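Local coordinates for protein phosphodiesterase (Candida albicans, PDB 6CPU) that binds a zinc ion and a magnesium ion and belongs to the largely helical 3'5'-cyclic nucleotide phosphodiesterase family of the HD clan, at residues 354-358 and 359-363; 488-491 and 492-496; 77-80 and 81-84; 26-29 and 30-34; 546-549 and 550-553. One frame throughout, in Å; residues are numbered along the deposited sequence.

Contact 1 (354-358 and 359-363); sequences PGTTN and DFMIK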
loop_
_atom_site.group_PDB
_atom_site.type_symbol
_atom_site.label_atom_id
_atom_site.label_comp_id
_atom_site.label_asym_id
_atom_site.label_seq_id
_atom_site.Cartn_x
_atom_site.Cartn_y
_atom_site.Cartn_z
ATOM N N PRO A 354 3.877 -8.652 -3.338
ATOM C CA PRO A 354 4.928 -9.484 -2.763
ATOM C C PRO A 354 6.365 -9.062 -3.123
ATOM O O PRO A 354 7.319 -9.701 -2.695
ATOM C CB PRO A 354 4.641 -10.855 -3.380
ATOM C CG PRO A 354 4.157 -10.507 -4.735
ATOM C CD PRO A 354 3.332 -9.267 -4.561
ATOM N N GLY A 355 6.498 -7.999 -3.889
ATOM C CA GLY A 355 7.801 -7.452 -4.252
ATOM C C GLY A 355 8.351 -8.032 -5.556
ATOM O O GLY A 355 9.553 -7.952 -5.801
ATOM N N THR A 356 7.484 -8.618 -6.384
ATOM C CA THR A 356 7.880 -9.177 -7.695
ATOM C C THR A 356 7.250 -8.378 -8.857
ATOM O O THR A 356 7.023 -7.189 -8.728
ATOM C CB THR A 356 7.559 -10.698 -7.769
ATOM O OG1 THR A 356 6.154 -10.893 -7.652
ATOM C CG2 THR A 356 8.239 -11.451 -6.674
ATOM N N THR A 357 7.017 -9.007 -10.005
ATOM C CA THR A 357 6.409 -8.373 -11.168
ATOM C C THR A 357 5.514 -9.397 -11.839
ATOM O O THR A 357 5.696 -10.598 -11.617
ATOM C CB THR A 357 7.470 -7.986 -12.234
ATOM O OG1 THR A 357 8.160 -9.174 -12.656
ATOM C CG2 THR A 357 8.479 -6.990 -11.690
ATOM N N ASN A 358 4.592 -8.947 -12.686
ATOM C CA ASN A 358 3.769 -9.877 -13.470
ATOM C C ASN A 358 4.641 -10.815 -14.299
ATOM O O ASN A 358 4.412 -12.025 -14.324
ATOM C CB ASN A 358 2.738 -9.150 -14.349
ATOM C CG ASN A 358 1.535 -8.645 -13.563
ATOM O OD1 ASN A 358 1.245 -9.130 -12.479
ATOM N ND2 ASN A 358 0.833 -7.667 -14.112
ATOM N N ASP A 359 5.677 -10.276 -14.941
ATOM C CA ASP A 359 6.570 -11.101 -15.745
ATOM C C ASP A 359 7.179 -12.256 -14.955
ATOM O O ASP A 359 7.227 -13.384 -15.447
ATOM C CB ASP A 359 7.673 -10.244 -16.389
ATOM C CG ASP A 359 7.140 -9.357 -17.506
ATOM O OD1 ASP A 359 6.120 -9.734 -18.133
ATOM O OD2 ASP A 359 7.737 -8.282 -17.761
ATOM N N PHE A 360 7.620 -11.989 -13.728
ATOM C CA PHE A 360 8.210 -13.025 -12.901
ATOM C C PHE A 360 7.170 -14.088 -12.522
ATOM O O PHE A 360 7.441 -15.279 -12.606
ATOM C CB PHE A 360 8.815 -12.424 -11.628
ATOM C CG PHE A 360 9.123 -13.431 -10.582
ATOM C CD1 PHE A 360 10.330 -14.106 -10.586
ATOM C CD2 PHE A 360 8.174 -13.753 -9.599
ATOM C CE1 PHE A 360 10.599 -15.053 -9.624
ATOM C CE2 PHE A 360 8.447 -14.702 -8.639
ATOM C CZ PHE A 360 9.662 -15.354 -8.651
ATOM N N MET A 361 5.994 -13.631 -12.075
ATOM C CA MET A 361 4.943 -14.562 -11.645
ATOM C C MET A 361 4.524 -15.472 -12.811
ATOM O O MET A 361 4.309 -16.682 -12.616
ATOM C CB MET A 361 3.732 -13.804 -11.100
ATOM C CG MET A 361 4.026 -12.868 -9.932
ATOM S SD MET A 361 4.516 -13.724 -8.448
ATOM C CE MET A 361 2.896 -14.209 -7.836
ATOM N N ILE A 362 4.443 -14.900 -14.013
ATOM C CA ILE A 362 4.079 -15.664 -15.217
ATOM C C ILE A 362 5.187 -16.660 -15.575
ATOM O O ILE A 362 4.948 -17.863 -15.724
ATOM C CB ILE A 362 3.784 -14.721 -16.397
ATOM C CG1 ILE A 362 2.503 -13.925 -16.139
ATOM C CG2 ILE A 362 3.661 -15.493 -17.710
ATOM C CD1 ILE A 362 2.349 -12.686 -16.999
ATOM N N LYS A 363 6.414 -16.168 -15.689
ATOM C CA LYS A 363 7.497 -17.014 -16.201
ATOM C C LYS A 363 7.840 -18.166 -15.260
ATOM O O LYS A 363 8.227 -19.237 -15.720
ATOM C CB LYS A 363 8.732 -16.165 -16.528
ATOM C CG LYS A 363 8.485 -15.135 -17.629
ATOM C CD LYS A 363 8.323 -15.751 -19.018
ATOM C CE LYS A 363 8.113 -14.668 -20.074
ATOM N NZ LYS A 363 8.068 -15.204 -21.465
#
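T357 caps the N terminus of helix 358-363 by accepting from F360 N, a local contact where the loop after helix 336-348 becomes a helix. The bond from F360 N to T357 OG1 is 3.1 Å long, with an N-H...O angle of 158°. OG1 stands between the backbone N and the carbonyl carbon of T357 (chi1 60°), and that turn brings it over the first amides of the helix. The backbone then takes over: M361 N donates to T357 O at 3.1 Å and I362 N to N358 O at 2.9 Å.

One residue earlier, T356 uses two sides at once. Its CB slants across the F360 ring, 3.6 Å from F360 CD2, while its OG1 meets M361 SD at 3.4 Å, the two side chains crossing at about a right angle. That hydroxyl is buried without a hydrogen-bond partner in the model. The side chain of N358, the first residue of the helix, points away from residues 359-363, accepting from L378 N and donating to E379, and lies about 7 Å from the magnesium ion. This is a threonine N-cap, with the next residue tying the new helix to helix 377-394 beside the metals.

Contact 2 (488-491 and 492-496); sequences ELLK and SVIKK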
loop_
_atom_site.group_PDB
_atom_site.type_symbol
_atom_site.label_atom_id
_atom_site.label_comp_id
_atom_site.label_asym_id
_atom_site.label_seq_id
_atom_site.Cartn_x
_atom_site.Cartn_y
_atom_site.Cartn_z
ATOM N N GLU A 488 15.871 -10.331 -9.303
ATOM C CA GLU A 488 16.944 -11.046 -10.011
ATOM C C GLU A 488 17.581 -12.122 -9.130
ATOM O O GLU A 488 17.883 -13.210 -9.601
ATOM C CB GLU A 488 18.005 -10.057 -10.521
ATOM C CG GLU A 488 17.530 -9.181 -11.663
ATOM C CD GLU A 488 17.053 -9.981 -12.860
ATOM O OE1 GLU A 488 17.727 -10.972 -13.207
ATOM O OE2 GLU A 488 16.001 -9.638 -13.451
ATOM N N LEU A 489 17.755 -11.835 -7.843
ATOM C CA LEU A 489 18.350 -12.787 -6.922
ATOM C C LEU A 489 17.395 -13.969 -6.662
ATOM O O LEU A 489 17.821 -15.114 -6.576
ATOM C CB LEU A 489 18.717 -12.070 -5.627
ATOM C CG LEU A 489 19.696 -12.672 -4.644
ATOM C CD1 LEU A 489 20.992 -13.120 -5.322
ATOM C CD2 LEU A 489 19.994 -11.622 -3.580
ATOM N N LEU A 490 16.099 -13.685 -6.544
ATOM C CA LEU A 490 15.110 -14.754 -6.383
ATOM C C LEU A 490 15.084 -15.693 -7.592
ATOM O O LEU A 490 15.069 -16.901 -7.427
ATOM C CB LEU A 490 13.730 -14.156 -6.168
ATOM C CG LEU A 490 12.591 -15.168 -6.037
ATOM C CD1 LEU A 490 12.854 -16.176 -4.941
ATOM C CD2 LEU A 490 11.295 -14.396 -5.802
ATOM N N LYS A 491 15.089 -15.126 -8.795
ATOM C CA LYS A 491 15.177 -15.924 -10.023
ATOM C C LYS A 491 16.418 -16.833 -10.022
ATOM O O LYS A 491 16.337 -18.015 -10.365
ATOM C CB LYS A 491 15.204 -15.031 -11.255
ATOM C CG LYS A 491 13.929 -14.263 -11.570
ATOM C CD LYS A 491 14.047 -13.695 -12.973
ATOM C CE LYS A 491 13.326 -12.382 -13.172
ATOM N NZ LYS A 491 13.890 -11.670 -14.354
ATOM N N SER A 492 17.560 -16.291 -9.620
ATOM C CA SER A 492 18.787 -17.098 -9.559
ATOM C C SER A 492 18.696 -18.220 -8.524
ATOM O O SER A 492 19.155 -19.334 -8.775
ATOM C CB SER A 492 20.013 -16.206 -9.328
ATOM O OG SER A 492 20.141 -15.279 -10.397
ATOM N N VAL A 493 18.062 -17.962 -7.377
ATOM C CA VAL A 493 17.854 -19.010 -6.381
ATOM C C VAL A 493 16.986 -20.124 -6.971
ATOM O O VAL A 493 17.289 -21.301 -6.817
ATOM C CB VAL A 493 17.164 -18.465 -5.093
ATOM C CG1 VAL A 493 16.718 -19.606 -4.187
ATOM C CG2 VAL A 493 18.071 -17.516 -4.343
ATOM N N ILE A 494 15.878 -19.758 -7.611
ATOM C CA ILE A 494 14.987 -20.774 -8.175
ATOM C C ILE A 494 15.700 -21.585 -9.270
ATOM O O ILE A 494 15.588 -22.813 -9.318
ATOM C CB ILE A 494 13.700 -20.161 -8.734
ATOM C CG1 ILE A 494 12.895 -19.527 -7.582
ATOM C CG2 ILE A 494 12.876 -21.236 -9.442
ATOM C CD1 ILE A 494 11.902 -18.490 -8.046
ATOM N N LYS A 495 16.429 -20.887 -10.131
ATOM C CA LYS A 495 17.176 -21.532 -11.229
ATOM C C LYS A 495 18.403 -22.292 -10.749
ATOM O O LYS A 495 19.063 -22.971 -11.544
ATOM C CB LYS A 495 17.615 -20.495 -12.249
ATOM C CG LYS A 495 16.505 -19.897 -13.088
ATOM C CD LYS A 495 17.046 -18.717 -13.880
ATOM C CE LYS A 495 16.041 -18.202 -14.887
ATOM N NZ LYS A 495 16.319 -16.790 -15.286
ATOM N N LYS A 496 18.716 -22.163 -9.461
ATOM C CA LYS A 496 19.851 -22.818 -8.837
ATOM C C LYS A 496 21.173 -22.258 -9.385
ATOM O O LYS A 496 22.163 -22.982 -9.483
ATOM C CB LYS A 496 19.774 -24.347 -8.988
ATOM C CG LYS A 496 18.527 -24.974 -8.380
ATOM C CD LYS A 496 18.493 -26.478 -8.625
ATOM C CE LYS A 496 17.611 -27.214 -7.619
ATOM N NZ LYS A 496 16.325 -26.520 -7.325
HETATM O O HOH W 1 18.603 -13.407 -12.190
#
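The last two turns of helix 470-495 join E488 to S492, L490 to I494 and K491 to K495, just before a Schellman motif ends the helix. The backbone is regular, each amide giving to the carbonyl four residues back, as S492 N does to E488 O at 3.1 Å. A water sits on the same carbonyl: it donates to E488 O at 2.7 Å and to E488 OE1 at 2.8 Å, and accepts from S492 OG at 3.0 Å. E488 O is thus held by two donors, and the water links carboxylate, carbonyl and hydroxyl on the flank of the helix.

The other carboxylate oxygen takes a salt bridge from K491. K491 NZ meets E488 OE2 at 3.1 Å on its syn side, though 35° out of the carboxylate plane. The extended chain of K495 runs alongside, its CG 3.3 Å from K491 O. The two ammonium groups stay apart and both lie on the side of E488, whose negative charge probably eases their repulsion.

On the buried side, I494 CD1 rests obliquely on L490 CG at 3.9 Å. CG1 of I494 is anti to the carbonyl carbon (chi1 -64°), which swings CD1 back along the helix. L490, K491 and I494 all bear on F360, while I128 of helix 127-135 covers L490 and V493. At the end K496 takes a positive phi of 67°, and K496 N reaches back to V493 O, the C-terminal stop characteristic of the Schellman motif.

Contact 3 (77-80 and 81-84); sequences SKLD and NLPF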
loop_
_atom_site.group_PDB
_atom_site.type_symbol
_atom_site.label_atom_id
_atom_site.label_comp_id
_atom_site.label_asym_id
_atom_site.label_seq_id
_atom_site.Cartn_x
_atom_site.Cartn_y
_atom_site.Cartn_z
ATOM N N SER A 77 -13.625 -4.114 29.710
ATOM C CA SER A 77 -13.324 -4.191 28.277
ATOM C C SER A 77 -13.972 -5.362 27.543
ATOM O O SER A 77 -13.754 -6.530 27.880
ATOM C CB SER A 77 -11.809 -4.256 28.054
ATOM O OG SER A 77 -11.522 -4.709 26.739
ATOM N N LYS A 78 -14.728 -5.040 26.500
ATOM C CA LYS A 78 -15.297 -6.066 25.629
ATOM C C LYS A 78 -14.210 -6.834 24.862
ATOM O O LYS A 78 -14.310 -8.047 24.690
ATOM C CB LYS A 78 -16.318 -5.442 24.679
ATOM C CG LYS A 78 -17.612 -5.081 25.395
ATOM C CD LYS A 78 -18.581 -4.328 24.501
ATOM C CE LYS A 78 -19.943 -4.220 25.169
ATOM N NZ LYS A 78 -20.970 -3.638 24.262
ATOM N N LEU A 79 -13.155 -6.143 24.435
ATOM C CA LEU A 79 -12.043 -6.819 23.747
ATOM C C LEU A 79 -11.392 -7.854 24.643
ATOM O O LEU A 79 -11.180 -9.002 24.244
ATOM C CB LEU A 79 -10.964 -5.820 23.297
ATOM C CG LEU A 79 -11.065 -5.184 21.917
ATOM C CD1 LEU A 79 -9.882 -4.243 21.739
ATOM C CD2 LEU A 79 -11.118 -6.228 20.810
ATOM N N ASP A 80 -11.069 -7.437 25.863
ATOM C CA ASP A 80 -10.386 -8.299 26.822
ATOM C C ASP A 80 -11.249 -9.505 27.229
ATOM O O ASP A 80 -10.723 -10.583 27.491
ATOM C CB ASP A 80 -9.969 -7.489 28.060
ATOM C CG ASP A 80 -8.920 -6.400 27.738
ATOM O OD1 ASP A 80 -8.262 -6.447 26.664
ATOM O OD2 ASP A 80 -8.750 -5.487 28.577
ATOM N N ASN A 81 -12.568 -9.318 27.231
ATOM C CA ASN A 81 -13.511 -10.360 27.636
ATOM C C ASN A 81 -14.076 -11.227 26.507
ATOM O O ASN A 81 -14.992 -12.023 26.748
ATOM C CB ASN A 81 -14.654 -9.715 28.432
ATOM C CG ASN A 81 -14.182 -9.169 29.770
ATOM O OD1 ASN A 81 -13.529 -9.877 30.543
ATOM N ND2 ASN A 81 -14.501 -7.907 30.050
ATOM N N LEU A 82 -13.534 -11.102 25.286
ATOM C CA LEU A 82 -13.991 -11.926 24.164
ATOM C C LEU A 82 -13.752 -13.399 24.434
ATOM O O LEU A 82 -12.726 -13.757 24.990
ATOM C CB LEU A 82 -13.243 -11.576 22.869
ATOM C CG LEU A 82 -13.562 -10.249 22.192
ATOM C CD1 LEU A 82 -12.532 -10.020 21.088
ATOM C CD2 LEU A 82 -14.982 -10.192 21.632
ATOM N N PRO A 83 -14.675 -14.267 23.991
ATOM C CA PRO A 83 -14.355 -15.689 24.021
ATOM C C PRO A 83 -13.117 -15.974 23.175
ATOM O O PRO A 83 -12.782 -15.186 22.272
ATOM C CB PRO A 83 -15.583 -16.365 23.393
ATOM C CG PRO A 83 -16.608 -15.308 23.202
ATOM C CD PRO A 83 -15.930 -13.979 23.279
ATOM N N PHE A 84 -12.458 -17.092 23.450
ATOM C CA PHE A 84 -11.249 -17.451 22.722
ATOM C C PHE A 84 -11.486 -17.525 21.212
ATOM O O PHE A 84 -10.636 -17.087 20.427
ATOM C CB PHE A 84 -10.662 -18.765 23.227
ATOM C CG PHE A 84 -9.541 -19.283 22.373
ATOM C CD1 PHE A 84 -8.285 -18.700 22.431
ATOM C CD2 PHE A 84 -9.752 -20.329 21.482
ATOM C CE1 PHE A 84 -7.252 -19.163 21.634
ATOM C CE2 PHE A 84 -8.725 -20.796 20.680
ATOM C CZ PHE A 84 -7.471 -20.213 20.758
#
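The carboxamide of N81 is the flat group facing S77: S77 O lies 2.7 Å from N81 ND2, well off the amide plane and toward one of its faces. N81 ND2 donates to N75 O. The carboxylate of D80 points elsewhere, its OD1 accepting from K26 N, and the ring of F84 meets F50 edge-to-face.

Behind these groups lies a tight backbone turn. S77 OG accepts from D80 N at 2.9 Å with a nearly straight angle of 173°, and S77 O takes N81 N at 3.1 Å, a more bent bond at 139°. The serine hydroxyl has a second partner in E193, whose carboxylate also receives L79 N, so the turn is pinned to the end of helix 177-193. A further bond from N81 N to K78 O is weak. The next turn, type I from L79 to L82, is closed by L82 N on L79 O, a straight but long bond of 3.3 Å that counts as weak.

The apolar part is small. L79 and L82 lie side by side and point the same way, L79 CD2 being 4.1 Å from L82 CD1. CG of L82 is anti to the carbonyl carbon (chi1 -72°), which places it 3.4 Å from L79 O and leads the side chain toward L186 and L189 of helix 177-193. K87 NZ gathers the carbonyls of D80 and L82 together. The whole is an ST motif running into a type I beta turn, which delivers P83 to the N-cap position of helix 84-94.

Contact 4 (26-29 and 30-34); sequences KHLI and CHLFK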
loop_
_atom_site.group_PDB
_atom_site.type_symbol
_atom_site.label_atom_id
_atom_site.label_comp_id
_atom_site.label_asym_id
_atom_site.label_seq_id
_atom_site.Cartn_x
_atom_site.Cartn_y
_atom_site.Cartn_z
ATOM N N LYS A 26 -6.120 -5.976 24.667
ATOM C CA LYS A 26 -6.029 -4.699 23.979
ATOM C C LYS A 26 -4.575 -4.240 23.842
ATOM O O LYS A 26 -4.153 -3.815 22.769
ATOM C CB LYS A 26 -6.861 -3.633 24.681
ATOM C CG LYS A 26 -6.841 -2.297 23.962
ATOM C CD LYS A 26 -7.685 -1.245 24.665
ATOM C CE LYS A 26 -6.861 -0.370 25.593
ATOM N NZ LYS A 26 -7.713 0.714 26.157
ATOM N N HIS A 27 -3.799 -4.322 24.919
ATOM C CA HIS A 27 -2.398 -3.931 24.839
ATOM C C HIS A 27 -1.579 -4.848 23.906
ATOM O O HIS A 27 -0.693 -4.376 23.166
ATOM C CB HIS A 27 -1.774 -3.843 26.227
ATOM C CG HIS A 27 -2.202 -2.636 27.005
ATOM N ND1 HIS A 27 -2.242 -2.616 28.384
ATOM C CD2 HIS A 27 -2.602 -1.408 26.600
ATOM C CE1 HIS A 27 -2.642 -1.427 28.793
ATOM N NE2 HIS A 27 -2.870 -0.675 27.732
ATOM N N LEU A 28 -1.882 -6.144 23.923
ATOM C CA LEU A 28 -1.267 -7.098 22.981
ATOM C C LEU A 28 -1.570 -6.710 21.517
ATOM O O LEU A 28 -0.668 -6.674 20.671
ATOM C CB LEU A 28 -1.756 -8.521 23.277
ATOM C CG LEU A 28 -0.958 -9.657 22.636
ATOM C CD1 LEU A 28 -1.099 -10.953 23.435
ATOM C CD2 LEU A 28 -1.399 -9.889 21.204
ATOM N N ILE A 29 -2.826 -6.380 21.240
ATOM C CA ILE A 29 -3.241 -5.934 19.895
ATOM C C ILE A 29 -2.479 -4.668 19.475
ATOM O O ILE A 29 -2.003 -4.573 18.341
ATOM C CB ILE A 29 -4.764 -5.707 19.815
ATOM C CG1 ILE A 29 -5.499 -7.050 19.872
ATOM C CG2 ILE A 29 -5.153 -5.009 18.524
ATOM C CD1 ILE A 29 -6.995 -6.921 20.111
ATOM N N CYS A 30 -2.322 -3.723 20.398
ATOM C CA CYS A 30 -1.624 -2.477 20.081
ATOM C C CYS A 30 -0.161 -2.734 19.732
ATOM O O CYS A 30 0.383 -2.103 18.832
ATOM C CB CYS A 30 -1.732 -1.484 21.222
ATOM S SG CYS A 30 -3.392 -0.815 21.404
ATOM N N HIS A 31 0.467 -3.662 20.444
ATOM C CA HIS A 31 1.831 -4.099 20.133
ATOM C C HIS A 31 1.909 -4.628 18.697
ATOM O O HIS A 31 2.856 -4.314 17.966
ATOM C CB HIS A 31 2.235 -5.175 21.143
ATOM C CG HIS A 31 3.557 -5.816 20.883
ATOM N ND1 HIS A 31 4.753 -5.218 21.214
ATOM C CD2 HIS A 31 3.872 -7.030 20.378
ATOM C CE1 HIS A 31 5.749 -6.029 20.908
ATOM N NE2 HIS A 31 5.242 -7.133 20.394
ATOM N N LEU A 32 0.913 -5.429 18.304
ATOM C CA LEU A 32 0.879 -6.010 16.964
ATOM C C LEU A 32 0.670 -4.946 15.898
ATOM O O LEU A 32 1.326 -5.004 14.873
ATOM C CB LEU A 32 -0.204 -7.085 16.855
ATOM C CG LEU A 32 0.011 -8.318 17.721
ATOM C CD1 LEU A 32 -1.191 -9.212 17.551
ATOM C CD2 LEU A 32 1.287 -9.056 17.354
ATOM N N PHE A 33 -0.240 -3.987 16.128
ATOM C CA PHE A 33 -0.491 -2.909 15.137
ATOM C C PHE A 33 0.778 -2.109 14.833
ATOM O O PHE A 33 0.970 -1.669 13.697
ATOM C CB PHE A 33 -1.597 -1.952 15.587
ATOM C CG PHE A 33 -2.997 -2.394 15.222
ATOM C CD1 PHE A 33 -3.353 -2.655 13.904
ATOM C CD2 PHE A 33 -3.977 -2.502 16.205
ATOM C CE1 PHE A 33 -4.642 -3.047 13.582
ATOM C CE2 PHE A 33 -5.261 -2.876 15.881
ATOM C CZ PHE A 33 -5.602 -3.148 14.574
ATOM N N LYS A 34 1.633 -1.923 15.843
ATOM C CA LYS A 34 2.838 -1.106 15.701
ATOM C C LYS A 34 3.953 -1.780 14.907
ATOM O O LYS A 34 4.878 -1.100 14.454
ATOM C CB LYS A 34 3.358 -0.668 17.077
ATOM C CG LYS A 34 2.508 0.439 17.675
ATOM C CD LYS A 34 3.140 1.094 18.888
ATOM C CE LYS A 34 3.013 0.231 20.117
ATOM N NZ LYS A 34 3.310 1.039 21.338
#
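L28 on L32 and I29 on F33 are the two side-chain pairs that meet along helix 25-34, each four residues apart. L28 CD2 touches L32 CD1 at 3.7 Å, the two leucines side by side and pointing the same way. I29 puts its CG2 branch against the F33 ring, 3.4 Å from F33 CE2 and 3.6 Å from F33 CD2, a slanting approach to the ring. That branch is anti to the backbone N of I29, which carries it toward the following turn and so to the ring.

Beneath these pairs the helical bonds are even, from C30 N to K26 O at 3.0 Å up to F33 N to I29 O at 2.9 Å. C30 SG hangs 3.4 Å from K26 O.

Further out, L5 of strand 2-6 touches both leucines, M190 of helix 177-193 touches both I29 and F33, and F95 and F196 meet the F33 ring edge-to-face. The helix forms part of the beta-alpha-beta crossover from strand 16-21 to strand 46-49. Polar partners hold the histidines: D23 takes H27 ND1, and E3 takes H31 NE2. Greasy pairs thus face the neighbouring strand and helices while the histidines turn to carboxylates, and E3 would probably favour the protonated form of H31.

Contact 5 (546-549 and 550-553); sequences DLLP and QLQY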
loop_
_atom_site.group_PDB
_atom_site.type_symbol
_atom_site.label_atom_id
_atom_site.label_comp_id
_atom_site.label_asym_id
_atom_site.label_seq_id
_atom_site.Cartn_x
_atom_site.Cartn_y
_atom_site.Cartn_z
ATOM N N ASP A 546 -2.921 16.714 -22.835
ATOM C CA ASP A 546 -3.694 17.202 -23.981
ATOM C C ASP A 546 -5.190 17.215 -23.665
ATOM O O ASP A 546 -5.889 18.155 -24.026
ATOM C CB ASP A 546 -3.459 16.344 -25.230
ATOM C CG ASP A 546 -2.070 16.528 -25.833
ATOM O OD1 ASP A 546 -1.294 17.372 -25.339
ATOM O OD2 ASP A 546 -1.748 15.814 -26.808
ATOM N N LEU A 547 -5.675 16.168 -23.001
ATOM C CA LEU A 547 -7.085 16.087 -22.608
ATOM C C LEU A 547 -7.397 16.947 -21.389
ATOM O O LEU A 547 -8.482 17.517 -21.296
ATOM C CB LEU A 547 -7.489 14.636 -22.305
ATOM C CG LEU A 547 -8.924 14.409 -21.795
ATOM C CD1 LEU A 547 -9.943 14.630 -22.900
ATOM C CD2 LEU A 547 -9.086 13.017 -21.209
ATOM N N LEU A 548 -6.463 16.998 -20.443
ATOM C CA LEU A 548 -6.661 17.702 -19.180
ATOM C C LEU A 548 -5.529 18.714 -18.979
ATOM O O LEU A 548 -4.547 18.427 -18.282
ATOM C CB LEU A 548 -6.701 16.702 -18.020
ATOM C CG LEU A 548 -7.804 15.639 -18.048
ATOM C CD1 LEU A 548 -7.555 14.621 -16.939
ATOM C CD2 LEU A 548 -9.193 16.247 -17.916
ATOM N N PRO A 549 -5.665 19.908 -19.590
ATOM C CA PRO A 549 -4.623 20.950 -19.622
ATOM C C PRO A 549 -3.918 21.207 -18.290
ATOM O O PRO A 549 -2.726 21.506 -18.277
ATOM C CB PRO A 549 -5.399 22.211 -20.034
ATOM C CG PRO A 549 -6.575 21.718 -20.787
ATOM C CD PRO A 549 -6.898 20.342 -20.277
ATOM N N GLN A 550 -4.650 21.093 -17.184
ATOM C CA GLN A 550 -4.110 21.448 -15.863
ATOM C C GLN A 550 -2.935 20.578 -15.396
ATOM O O GLN A 550 -2.205 20.969 -14.485
ATOM C CB GLN A 550 -5.207 21.422 -14.801
ATOM C CG GLN A 550 -6.386 22.349 -15.067
ATOM C CD GLN A 550 -7.590 21.630 -15.638
ATOM O OE1 GLN A 550 -7.467 20.828 -16.565
ATOM N NE2 GLN A 550 -8.767 21.923 -15.096
ATOM N N LEU A 551 -2.743 19.414 -16.018
ATOM C CA LEU A 551 -1.651 18.515 -15.633
ATOM C C LEU A 551 -0.395 18.679 -16.488
ATOM O O LEU A 551 0.543 17.884 -16.371
ATOM C CB LEU A 551 -2.138 17.054 -15.659
ATOM C CG LEU A 551 -3.528 16.804 -15.048
ATOM C CD1 LEU A 551 -3.850 15.316 -15.052
ATOM C CD2 LEU A 551 -3.644 17.368 -13.638
ATOM N N GLN A 552 -0.352 19.729 -17.318
ATOM C CA GLN A 552 0.789 19.974 -18.210
ATOM C C GLN A 552 2.110 20.038 -17.443
ATOM O O GLN A 552 3.152 19.620 -17.954
ATOM C CB GLN A 552 0.564 21.267 -19.031
ATOM C CG GLN A 552 1.702 21.666 -19.967
ATOM C CD GLN A 552 1.940 20.668 -21.087
ATOM O OE1 GLN A 552 1.004 20.062 -21.609
ATOM N NE2 GLN A 552 3.198 20.501 -21.470
ATOM N N TYR A 553 2.065 20.540 -16.209
ATOM C CA TYR A 553 3.265 20.635 -15.385
ATOM C C TYR A 553 4.019 19.305 -15.265
ATOM O O TYR A 553 5.243 19.301 -15.119
ATOM C CB TYR A 553 2.922 21.196 -14.003
ATOM C CG TYR A 553 2.284 20.196 -13.058
ATOM C CD1 TYR A 553 3.066 19.435 -12.195
ATOM C CD2 TYR A 553 0.907 20.012 -13.032
ATOM C CE1 TYR A 553 2.489 18.518 -11.328
ATOM C CE2 TYR A 553 0.325 19.097 -12.168
ATOM C CZ TYR A 553 1.123 18.356 -11.314
ATOM O OH TYR A 553 0.549 17.444 -10.447
#
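L548 and P549 pair with L551 and Q552 in a short 3-10 turn that joins helix 525-547 to helix 552-569, the elbow between two long helices. Two backbone bonds shape it. L551 N donates to L548 O at 3.1 Å, almost straight at 175°, and Q552 N donates to P549 O, also at 3.1 Å. In the second bond the amide stands above the carbonyl plane, 49° out of it, so it is not aimed at a lone pair; such a steep approach goes with the tight winding of the turn. P549 has no N-H to give, and L548 is where the chain leaves the first helix.

Apolar contact is modest: L548 CD1 faces L551 CD1 at 4.2 Å. Both leucines are buried, with L293 and S333 around L548 and L457 of helix 446-462 against L551, so the leucines sit between two loops and helix 446-462.

Two glutamines add polar contacts. Q550 lies beside P549, pointing the same way, and its chain is bent at chi2 (100°) so that the amide doubles back over the proline; it also rests on L293. Q550 OE1 comes 3.8 Å from P549 CD and 3.6 Å from P549 N. Q552 makes weak hydrogen bonds to S545 and D556, touching both helices.

Aromatic contacts finish the turn. Y553 enters the second helix with W218 edge-to-face and R292 in a cation-pi contact, and the near edge of its ring holds Q550 O in plane, 3.6 Å from Y553 CD2.

Overall arrangement
All five are local contacts that start, continue or end helices. Contacts 1 and 2 touch directly, F360 CZ lying 3.4 Å from L490 CD2, so the capped start of one helix packs on the end of another. Contacts 3 and 4 also meet, L79 CD2 packing 4.2 Å from I29 CD1, and both use helix 177-193. Contact 5 stands alone, on the opposite side of the chain's centre from that pair. Each is partly buried; contact 4 has the most buried residues and relies on apolar pairs. Contact 2 adds a salt bridge and water on its outer flank, whereas contacts 1, 3 and 5 depend chiefly on backbone amides.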